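Local atomic coordinates of inactive glucansucrase (Lactobacillus reuteri, PDB entry 5JBD), a protein that is a glycoside hydrolase family 70 protein, of the TIM-barrel clan, that binds a calcium ion. Residues V240-E254 / V831-S845. Numbering follows the deposited sequence.
Sequences VGNDIDNSNPVVQAE and VRINKWSAKYQNGTS. With CA (calcium ion), chain C.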
# COMPACT_ATOMS: atom_id res chain seq x y z
N VAL A 240 -8.04 -0.89 2.51
CA VAL A 240 -7.84 -2.17 3.21
C VAL A 240 -7.27 -1.89 4.59
O VAL A 240 -6.60 -0.87 4.80
CB VAL A 240 -6.91 -3.11 2.40
CG1 VAL A 240 -5.46 -2.62 2.40
CG2 VAL A 240 -6.98 -4.55 2.91
N GLY A 241 -7.53 -2.79 5.53
CA GLY A 241 -7.00 -2.69 6.90
C GLY A 241 -7.84 -1.82 7.80
O GLY A 241 -8.99 -1.55 7.49
N ASN A 242 -7.25 -1.37 8.91
CA ASN A 242 -7.90 -0.44 9.80
C ASN A 242 -7.68 0.96 9.27
O ASN A 242 -6.56 1.48 9.34
CB ASN A 242 -7.35 -0.55 11.23
CG ASN A 242 -7.71 -1.86 11.90
OD1 ASN A 242 -7.19 -2.92 11.52
ND2 ASN A 242 -8.58 -1.81 12.90
N ASP A 243 -8.74 1.59 8.80
CA ASP A 243 -8.64 2.91 8.16
C ASP A 243 -8.52 4.00 9.22
O ASP A 243 -9.39 4.14 10.08
CB ASP A 243 -9.86 3.17 7.27
CG ASP A 243 -9.65 4.35 6.33
OD1 ASP A 243 -8.88 4.19 5.38
OD2 ASP A 243 -10.23 5.44 6.53
N ILE A 244 -7.44 4.78 9.15
CA ILE A 244 -7.19 5.82 10.16
C ILE A 244 -8.06 7.05 9.88
O ILE A 244 -8.16 7.50 8.73
CB ILE A 244 -5.71 6.20 10.21
CG1 ILE A 244 -4.83 4.97 10.51
CG2 ILE A 244 -5.47 7.30 11.25
CD1 ILE A 244 -5.11 4.28 11.84
N ASP A 245 -8.69 7.58 10.93
CA ASP A 245 -9.50 8.79 10.79
C ASP A 245 -8.61 10.05 10.73
O ASP A 245 -8.36 10.72 11.74
CB ASP A 245 -10.53 8.93 11.90
CG ASP A 245 -11.39 10.18 11.73
OD1 ASP A 245 -11.37 10.80 10.64
OD2 ASP A 245 -12.11 10.54 12.68
N ASN A 246 -8.19 10.38 9.52
CA ASN A 246 -7.35 11.57 9.28
C ASN A 246 -8.12 12.91 9.29
O ASN A 246 -7.52 13.96 9.04
CB ASN A 246 -6.52 11.38 7.99
CG ASN A 246 -5.34 10.41 8.19
OD1 ASN A 246 -4.38 10.74 8.89
ND2 ASN A 246 -5.41 9.24 7.58
N SER A 247 -9.42 12.89 9.59
CA SER A 247 -10.19 14.11 9.92
C SER A 247 -10.13 14.46 11.42
O SER A 247 -10.52 15.56 11.81
CB SER A 247 -11.64 13.97 9.50
OG SER A 247 -12.35 13.11 10.39
N ASN A 248 -9.68 13.53 12.26
CA ASN A 248 -9.63 13.78 13.72
C ASN A 248 -8.47 14.73 14.03
O ASN A 248 -7.33 14.40 13.72
CB ASN A 248 -9.49 12.46 14.48
CG ASN A 248 -9.54 12.65 15.99
OD1 ASN A 248 -8.77 13.44 16.55
ND2 ASN A 248 -10.44 11.93 16.67
N PRO A 249 -8.74 15.90 14.65
CA PRO A 249 -7.64 16.85 14.94
C PRO A 249 -6.47 16.30 15.76
O PRO A 249 -5.33 16.73 15.56
CB PRO A 249 -8.34 17.99 15.71
CG PRO A 249 -9.75 17.91 15.28
CD PRO A 249 -10.04 16.45 15.07
N VAL A 250 -6.74 15.34 16.65
CA VAL A 250 -5.67 14.67 17.42
C VAL A 250 -4.81 13.79 16.51
O VAL A 250 -3.57 13.78 16.63
CB VAL A 250 -6.22 13.86 18.64
CG1 VAL A 250 -5.10 13.13 19.37
CG2 VAL A 250 -6.96 14.79 19.62
N VAL A 251 -5.44 13.08 15.59
CA VAL A 251 -4.72 12.29 14.59
C VAL A 251 -3.89 13.22 13.69
O VAL A 251 -2.74 12.90 13.34
CB VAL A 251 -5.67 11.40 13.76
CG1 VAL A 251 -4.92 10.67 12.64
CG2 VAL A 251 -6.34 10.38 14.67
N GLN A 252 -4.44 14.37 13.33
CA GLN A 252 -3.73 15.31 12.45
C GLN A 252 -2.46 15.81 13.13
O GLN A 252 -1.41 15.89 12.48
CB GLN A 252 -4.64 16.47 12.02
CG GLN A 252 -5.75 16.01 11.09
CD GLN A 252 -6.65 17.13 10.61
OE1 GLN A 252 -6.55 18.28 11.05
NE2 GLN A 252 -7.54 16.80 9.69
N ALA A 253 -2.54 16.10 14.44
CA ALA A 253 -1.35 16.47 15.20
C ALA A 253 -0.35 15.31 15.27
O ALA A 253 0.86 15.52 15.12
CB ALA A 253 -1.73 16.95 16.60
N GLU A 254 -0.83 14.08 15.47
CA GLU A 254 0.05 12.90 15.47
C GLU A 254 0.80 12.68 14.14
O GLU A 254 1.97 12.27 14.15
CB GLU A 254 -0.70 11.63 15.94
CG GLU A 254 0.02 10.28 15.78
CD GLU A 254 1.38 10.20 16.47
OE1 GLU A 254 1.70 11.02 17.36
OE2 GLU A 254 2.15 9.27 16.11
N VAL A 831 -3.45 16.14 23.24
CA VAL A 831 -3.63 14.72 23.50
C VAL A 831 -2.56 13.98 22.71
O VAL A 831 -2.37 14.25 21.52
CB VAL A 831 -5.04 14.24 23.08
CG1 VAL A 831 -5.18 12.73 23.21
CG2 VAL A 831 -6.11 14.96 23.89
N ARG A 832 -1.86 13.07 23.38
CA ARG A 832 -0.86 12.23 22.73
C ARG A 832 -1.47 10.88 22.41
O ARG A 832 -2.12 10.27 23.26
CB ARG A 832 0.36 12.04 23.63
CG ARG A 832 1.15 13.33 23.86
CD ARG A 832 2.38 13.11 24.73
NE ARG A 832 3.29 12.07 24.22
CZ ARG A 832 4.45 11.72 24.80
NH1 ARG A 832 4.86 12.32 25.92
NH2 ARG A 832 5.21 10.76 24.26
N ILE A 833 -1.26 10.40 21.18
CA ILE A 833 -1.67 9.04 20.82
C ILE A 833 -0.54 8.06 21.20
O ILE A 833 0.41 7.87 20.45
CB ILE A 833 -2.03 8.92 19.33
CG1 ILE A 833 -3.20 9.86 19.01
CG2 ILE A 833 -2.40 7.47 19.00
CD1 ILE A 833 -3.66 9.86 17.56
N ASN A 834 -0.67 7.45 22.38
CA ASN A 834 0.27 6.42 22.84
C ASN A 834 -0.13 5.03 22.38
O ASN A 834 0.69 4.10 22.39
CB ASN A 834 0.41 6.45 24.37
CG ASN A 834 -0.88 6.09 25.08
OD1 ASN A 834 -1.89 6.76 24.94
ND2 ASN A 834 -0.84 5.01 25.86
N LYS A 835 -1.40 4.89 21.99
CA LYS A 835 -1.97 3.61 21.62
C LYS A 835 -3.15 3.85 20.68
O LYS A 835 -3.99 4.67 20.99
CB LYS A 835 -2.47 2.91 22.88
CG LYS A 835 -3.05 1.53 22.64
CD LYS A 835 -3.34 0.78 23.95
CE LYS A 835 -2.10 0.15 24.59
NZ LYS A 835 -1.12 -0.51 23.65
N TRP A 836 -3.19 3.15 19.55
CA TRP A 836 -4.31 3.26 18.60
C TRP A 836 -5.50 2.45 19.11
O TRP A 836 -5.32 1.41 19.74
CB TRP A 836 -3.91 2.79 17.18
CG TRP A 836 -2.83 3.64 16.57
CD1 TRP A 836 -1.49 3.40 16.58
CD2 TRP A 836 -3.01 4.89 15.90
NE1 TRP A 836 -0.82 4.42 15.97
CE2 TRP A 836 -1.73 5.35 15.53
CE3 TRP A 836 -4.13 5.67 15.59
CZ2 TRP A 836 -1.53 6.57 14.84
CZ3 TRP A 836 -3.94 6.88 14.91
CH2 TRP A 836 -2.65 7.32 14.55
N SER A 837 -6.70 2.95 18.85
CA SER A 837 -7.94 2.22 19.12
C SER A 837 -9.03 2.77 18.19
O SER A 837 -8.77 3.69 17.41
CB SER A 837 -8.32 2.35 20.60
OG SER A 837 -8.80 3.65 20.90
N ALA A 838 -10.24 2.21 18.28
CA ALA A 838 -11.31 2.49 17.31
C ALA A 838 -11.73 3.95 17.23
O ALA A 838 -12.12 4.43 16.16
CB ALA A 838 -12.53 1.63 17.59
N LYS A 839 -11.63 4.67 18.35
CA LYS A 839 -12.01 6.08 18.36
C LYS A 839 -11.21 6.93 17.36
O LYS A 839 -11.70 7.98 16.96
CB LYS A 839 -11.93 6.68 19.77
CG LYS A 839 -10.54 6.90 20.32
CD LYS A 839 -10.63 7.37 21.77
CE LYS A 839 -9.27 7.72 22.33
NZ LYS A 839 -9.33 8.00 23.80
N TYR A 840 -10.02 6.47 16.96
CA TYR A 840 -9.19 7.13 15.95
C TYR A 840 -9.29 6.51 14.54
O TYR A 840 -8.44 6.82 13.68
CB TYR A 840 -7.72 7.13 16.41
CG TYR A 840 -7.45 7.92 17.66
CD1 TYR A 840 -7.91 9.23 17.80
CD2 TYR A 840 -6.72 7.37 18.72
CE1 TYR A 840 -7.66 9.96 18.94
CE2 TYR A 840 -6.46 8.10 19.87
CZ TYR A 840 -6.93 9.39 19.98
OH TYR A 840 -6.69 10.13 21.11
N GLN A 841 -10.31 5.69 14.30
CA GLN A 841 -10.43 4.89 13.07
C GLN A 841 -11.82 5.04 12.45
O GLN A 841 -12.82 5.17 13.18
CB GLN A 841 -10.15 3.41 13.38
CG GLN A 841 -8.74 3.17 13.88
CD GLN A 841 -8.51 1.76 14.40
OE1 GLN A 841 -9.18 0.80 14.01
NE2 GLN A 841 -7.52 1.63 15.27
N ASN A 842 -11.87 5.02 11.12
CA ASN A 842 -13.12 5.11 10.36
C ASN A 842 -13.81 3.77 10.23
O ASN A 842 -15.04 3.72 10.17
CB ASN A 842 -12.86 5.62 8.93
CG ASN A 842 -12.49 7.10 8.87
OD1 ASN A 842 -11.66 7.51 8.02
ND2 ASN A 842 -13.08 7.90 9.72
N GLY A 843 -13.03 2.69 10.20
CA GLY A 843 -13.58 1.36 9.97
C GLY A 843 -12.48 0.39 9.65
O GLY A 843 -11.30 0.70 9.85
N THR A 844 -12.85 -0.79 9.18
CA THR A 844 -11.88 -1.81 8.80
C THR A 844 -12.41 -2.62 7.65
O THR A 844 -13.63 -2.77 7.51
CB THR A 844 -11.53 -2.76 9.99
OG1 THR A 844 -10.61 -3.78 9.56
CG2 THR A 844 -12.77 -3.43 10.54
N SER A 845 -11.51 -3.16 6.83
CA SER A 845 -11.86 -4.24 5.92
C SER A 845 -12.28 -5.45 6.75
O SER A 845 -11.91 -5.57 7.92
CB SER A 845 -10.72 -4.59 4.97
OG SER A 845 -9.50 -4.79 5.65
CA CA C . -8.72 6.35 4.33
O HOH W 1 -7.32 7.00 6.18
O HOH W 2 -12.09 10.16 15.28
O HOH W 3 -1.67 14.07 18.80
O HOH W 4 0.17 11.93 19.40
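Asn242 and Gln841 both hold CG anti to the carbonyl carbon (chi1 -68° and -63°); with the Gln841 chain extended beyond it (chi2 171°), their amides meet. Asn242 ND2 donates to Gln841 OE1 at 2.9 Å, the acceptor close to the Asn242 amide plane although the two amides stand nearly perpendicular. The same ND2 also serves Tyr789 O. Strands 242-244 and 841-845 run antiparallel, but Asn242 pairs with Thr844 and Ile244 with Gln841, a one-residue slip consistent with a beta bulge at Asn842-Gly843. Opposite it, Asp243 N donates to Gly843 O (2.9 Å) and Asp243 O accepts from Asn842 N (2.8 Å). Asp245 N to Tyr840 O adds a further backbone bond, and Ser845 OG takes the N-H of Gly241 at 2.8 Å. Asp243 binds the calcium ion through OD1 (2.4 Å) and OD2 (2.8 Å), joined there by Glu237, Asn287, Asn751 and a water that donates to Ile244 O.

Segment 831-845 stacks Ile833 on faces of its own Trp836 and Tyr840. Against these pack Ile244 CD1, over the opposite Trp836 face, Val251 CG2 (3.7 Å from Tyr840 CD1), Val250 CG1 (3.8 Å from Ile833 CG1) and Glu254 CB, on Ile833 CD1. At the margin a water links Val250 O to Val831 O. Asn248, the N-cap of helix 249-263, accepts from Val250 N. These sequence-distant pieces meet in a six-stranded antiparallel sheet, 242-244 between 752-753 and 841-845, with 193-197 beyond.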